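Local coordinates for protein putative oxidoreductase (Gluconobacter oxydans, PDB 3WJ7) that is a putative oxidoreductase of the short-chain dehydrogenase/reductase family and probably uses a nicotinamide dinucleotide in a reductase reaction, at residues Gly23-Gly26 with Ser27-Arg31; Leu42-Arg45 with Pro46-Arg50. All coordinates share one frame; numbering follows the deposited sequence.

Strand 15-18 of the Rossmann-type domain leads into helix 24-35. Contact 1 lies at the start of this helix and joins its first turn to the next. The helix carries the chain back across the sheet, and strand 39-44 then runs parallel to strand 15-18, completing a beta-alpha-beta unit. Contact 2 comes where this second strand ends and the loop toward strand 59-62 begins. Both contacts are local, within unbroken stretches of chain, and neither closes a long loop. They follow in series, without nesting or crossing. The centres of contact 1 and contact 2 are about 13 Å apart, and the two do not touch. Contact 1 is buried against helix 220-233, whereas contact 2 is at the surface.

Contact 1. Residues Gly23-Gly26 with Ser27-Arg31; sequences GFVG and SAVAR
S27 turns back on G23 and binds its carbonyl twice. S27 N donates to G23 O at 3.0 Å, from above the carbonyl plane. S27 OG donates to the same G23 O at 3.1 Å, almost in line with the C=O bond. The hydroxyl lies between the backbone N and the carbonyl carbon (chi1 76°), which swings it back toward the N-cap residue. Two bonds thus grip one oxygen at the mouth of the helix. A28 follows with a weak backbone bond, its N 3.5 Å from F24 O. Its methyl group packs on A224 of helix 220-233.

G23 and G26 are the last two glycines of the TGxxGxxG sequence, the glycine-rich signature of extended short-chain dehydrogenases. In the family this turn between the first strand and helix receives the dinucleotide.

V29 closes the next turn, its N bonded to V25 O at 2.8 Å. V29 CG2 meets V25 CG1 at 3.9 Å, and the two branched side chains slant across each other. They face helix 220-233, V25 on V223 and V29 on H227. A bound mercury ion lies about 5 Å from the V25 side chain. A30 N reaches G26 O at 2.9 Å, tilted 24° from the carbonyl plane. The guanidinium of R31 folds back along the helix, with S27 O 3.6 Å above its plane and over its centre.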
# COMPACT_ATOMS: atom_id res chain seq x y z
N GLY A 23 18.36 13.95 11.85
CA GLY A 23 17.25 13.63 12.73
C GLY A 23 17.47 13.95 14.21
O GLY A 23 18.54 14.41 14.65
N PHE A 24 16.41 13.73 14.96
CA PHE A 24 16.32 13.97 16.37
C PHE A 24 17.35 13.10 17.09
O PHE A 24 18.20 13.62 17.82
CB PHE A 24 14.88 13.70 16.82
CG PHE A 24 14.60 14.06 18.25
CD1 PHE A 24 15.10 15.25 18.81
CD2 PHE A 24 13.82 13.20 19.08
CE1 PHE A 24 14.83 15.56 20.16
CE2 PHE A 24 13.56 13.53 20.42
CZ PHE A 24 14.07 14.71 20.96
N VAL A 25 17.31 11.79 16.86
CA VAL A 25 18.29 10.87 17.46
C VAL A 25 19.69 10.91 16.82
O VAL A 25 20.70 10.93 17.53
CB VAL A 25 17.79 9.42 17.45
CG1 VAL A 25 18.90 8.51 17.97
CG2 VAL A 25 16.52 9.33 18.27
N GLY A 26 19.72 10.90 15.49
CA GLY A 26 20.96 10.96 14.74
C GLY A 26 21.83 12.13 15.18
O GLY A 26 23.06 11.99 15.43
N SER A 27 21.22 13.30 15.33
CA SER A 27 22.10 14.40 15.70
C SER A 27 22.51 14.35 17.15
O SER A 27 23.61 14.78 17.51
CB SER A 27 21.56 15.77 15.30
OG SER A 27 20.55 16.16 16.15
N ALA A 28 21.66 13.81 18.00
CA ALA A 28 22.09 13.76 19.37
C ALA A 28 23.20 12.71 19.53
O ALA A 28 24.14 12.92 20.30
CB ALA A 28 20.93 13.51 20.30
N VAL A 29 23.11 11.62 18.76
CA VAL A 29 24.14 10.61 18.73
C VAL A 29 25.44 11.26 18.24
O VAL A 29 26.51 11.06 18.82
CB VAL A 29 23.70 9.40 17.87
CG1 VAL A 29 24.90 8.56 17.42
CG2 VAL A 29 22.78 8.52 18.67
N ALA A 30 25.34 12.06 17.19
CA ALA A 30 26.51 12.71 16.62
C ALA A 30 27.24 13.56 17.66
O ALA A 30 28.46 13.44 17.79
CB ALA A 30 26.14 13.55 15.42
N ARG A 31 26.50 14.40 18.39
CA ARG A 31 27.09 15.30 19.40
C ARG A 31 27.89 14.49 20.42
O ARG A 31 29.02 14.84 20.74
CB ARG A 31 26.03 16.17 20.12
CG ARG A 31 25.46 17.31 19.28
CD ARG A 31 24.24 17.99 19.91
NE ARG A 31 23.27 18.32 18.86
CZ ARG A 31 22.02 17.82 18.74
NH1 ARG A 31 21.50 16.99 19.63
NH2 ARG A 31 21.28 18.19 17.71

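Contact 2. Residues Leu42-Arg45 with Pro46-Arg50; sequences LLVR and PTSDR
R45 and P46 join at the point where strand 39-44 gives way to loop. V44 is still extended and pairs with strand 59-62. The chain then bends through P46 and T47, and S48 has a positive phi (52°). This brings S48 back to R45, and S48 OG donates to R45 O at 2.6 Å, in the carbonyl plane. The same hydroxyl accepts a nearly straight bond from R50 NH2 at 2.9 Å (N-H...O 170°), lying in the guanidinium plane. With an alanine here, R45 O would probably lose this donor and the R50 guanidinium its in-plane acceptor, leaving that group freer to turn. The R50 chain bends at chi2 (134°) and chi3, which carries its head back to the strand end. There V44 CG2 sits over one guanidinium face, 3.6 Å from NH2. T47 runs alongside R45, with OG1 3.5 Å from R45 CB. In Rossmann folds of this family the end of the second strand faces the adenosine ribose, and an arginine at R45 is consistent with a site for the 2'-phosphate of NADP. The S48 hydroxyl bridges a backbone carbonyl and an arginine, whose positive charge would be expected to polarise it and favour its donation to R45 O.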
# COMPACT_ATOMS: atom_id res chain seq x y z
N LEU A 42 29.33 12.61 8.01
CA LEU A 42 27.89 12.53 8.18
C LEU A 42 27.28 12.26 6.82
O LEU A 42 27.49 13.05 5.92
CB LEU A 42 27.36 13.82 8.80
CG LEU A 42 28.01 14.24 10.14
CD1 LEU A 42 27.42 15.53 10.69
CD2 LEU A 42 27.98 13.18 11.22
N LEU A 43 26.59 11.15 6.63
CA LEU A 43 25.93 10.93 5.37
C LEU A 43 24.64 11.74 5.41
O LEU A 43 23.92 11.69 6.40
CB LEU A 43 25.63 9.46 5.13
CG LEU A 43 25.02 9.09 3.78
CD1 LEU A 43 26.07 8.98 2.67
CD2 LEU A 43 24.21 7.80 3.88
N VAL A 44 24.40 12.51 4.35
CA VAL A 44 23.16 13.27 4.17
C VAL A 44 22.60 13.07 2.76
O VAL A 44 23.36 12.72 1.83
CB VAL A 44 23.40 14.77 4.34
CG1 VAL A 44 23.85 15.10 5.76
CG2 VAL A 44 24.42 15.25 3.30
N ARG A 45 21.29 13.30 2.62
CA ARG A 45 20.58 13.21 1.33
C ARG A 45 20.81 14.43 0.41
O ARG A 45 21.03 15.55 0.91
CB ARG A 45 19.08 13.02 1.57
CG ARG A 45 18.58 11.57 1.48
CD ARG A 45 17.05 11.52 1.36
NE ARG A 45 16.48 10.18 1.57
CZ ARG A 45 16.17 9.65 2.77
NH1 ARG A 45 16.37 10.34 3.89
NH2 ARG A 45 15.65 8.43 2.84
N PRO A 46 20.76 14.22 -0.93
CA PRO A 46 20.74 15.33 -1.92
C PRO A 46 19.80 16.48 -1.53
O PRO A 46 20.16 17.66 -1.65
CB PRO A 46 20.25 14.64 -3.22
CG PRO A 46 20.45 13.16 -3.02
CD PRO A 46 20.89 12.91 -1.59
N THR A 47 18.60 16.13 -1.06
CA THR A 47 17.61 17.05 -0.47
C THR A 47 18.12 17.72 0.83
O THR A 47 18.85 18.71 0.77
CB THR A 47 16.26 16.34 -0.25
OG1 THR A 47 16.48 15.01 0.28
CG2 THR A 47 15.48 16.22 -1.57
N SER A 48 17.66 17.20 1.97
CA SER A 48 18.26 17.38 3.32
C SER A 48 18.56 18.79 3.84
O SER A 48 18.96 19.68 3.10
CB SER A 48 19.53 16.52 3.47
OG SER A 48 20.67 17.20 2.95
N ASP A 49 18.44 18.95 5.16
CA ASP A 49 18.62 20.24 5.79
C ASP A 49 19.64 20.26 6.97
O ASP A 49 19.39 19.70 8.05
CB ASP A 49 17.27 20.77 6.24
CG ASP A 49 17.31 22.22 6.66
OD1 ASP A 49 17.87 22.51 7.75
OD2 ASP A 49 16.77 23.06 5.90
N ARG A 50 20.75 20.97 6.76
CA ARG A 50 21.93 20.97 7.64
C ARG A 50 21.88 21.90 8.85
O ARG A 50 22.91 22.42 9.28
CB ARG A 50 23.17 21.27 6.79
CG ARG A 50 23.51 20.11 5.87
CD ARG A 50 23.82 20.53 4.44
NE ARG A 50 23.22 19.53 3.55
CZ ARG A 50 23.75 19.09 2.41
NH1 ARG A 50 24.91 19.55 1.95
NH2 ARG A 50 23.10 18.17 1.70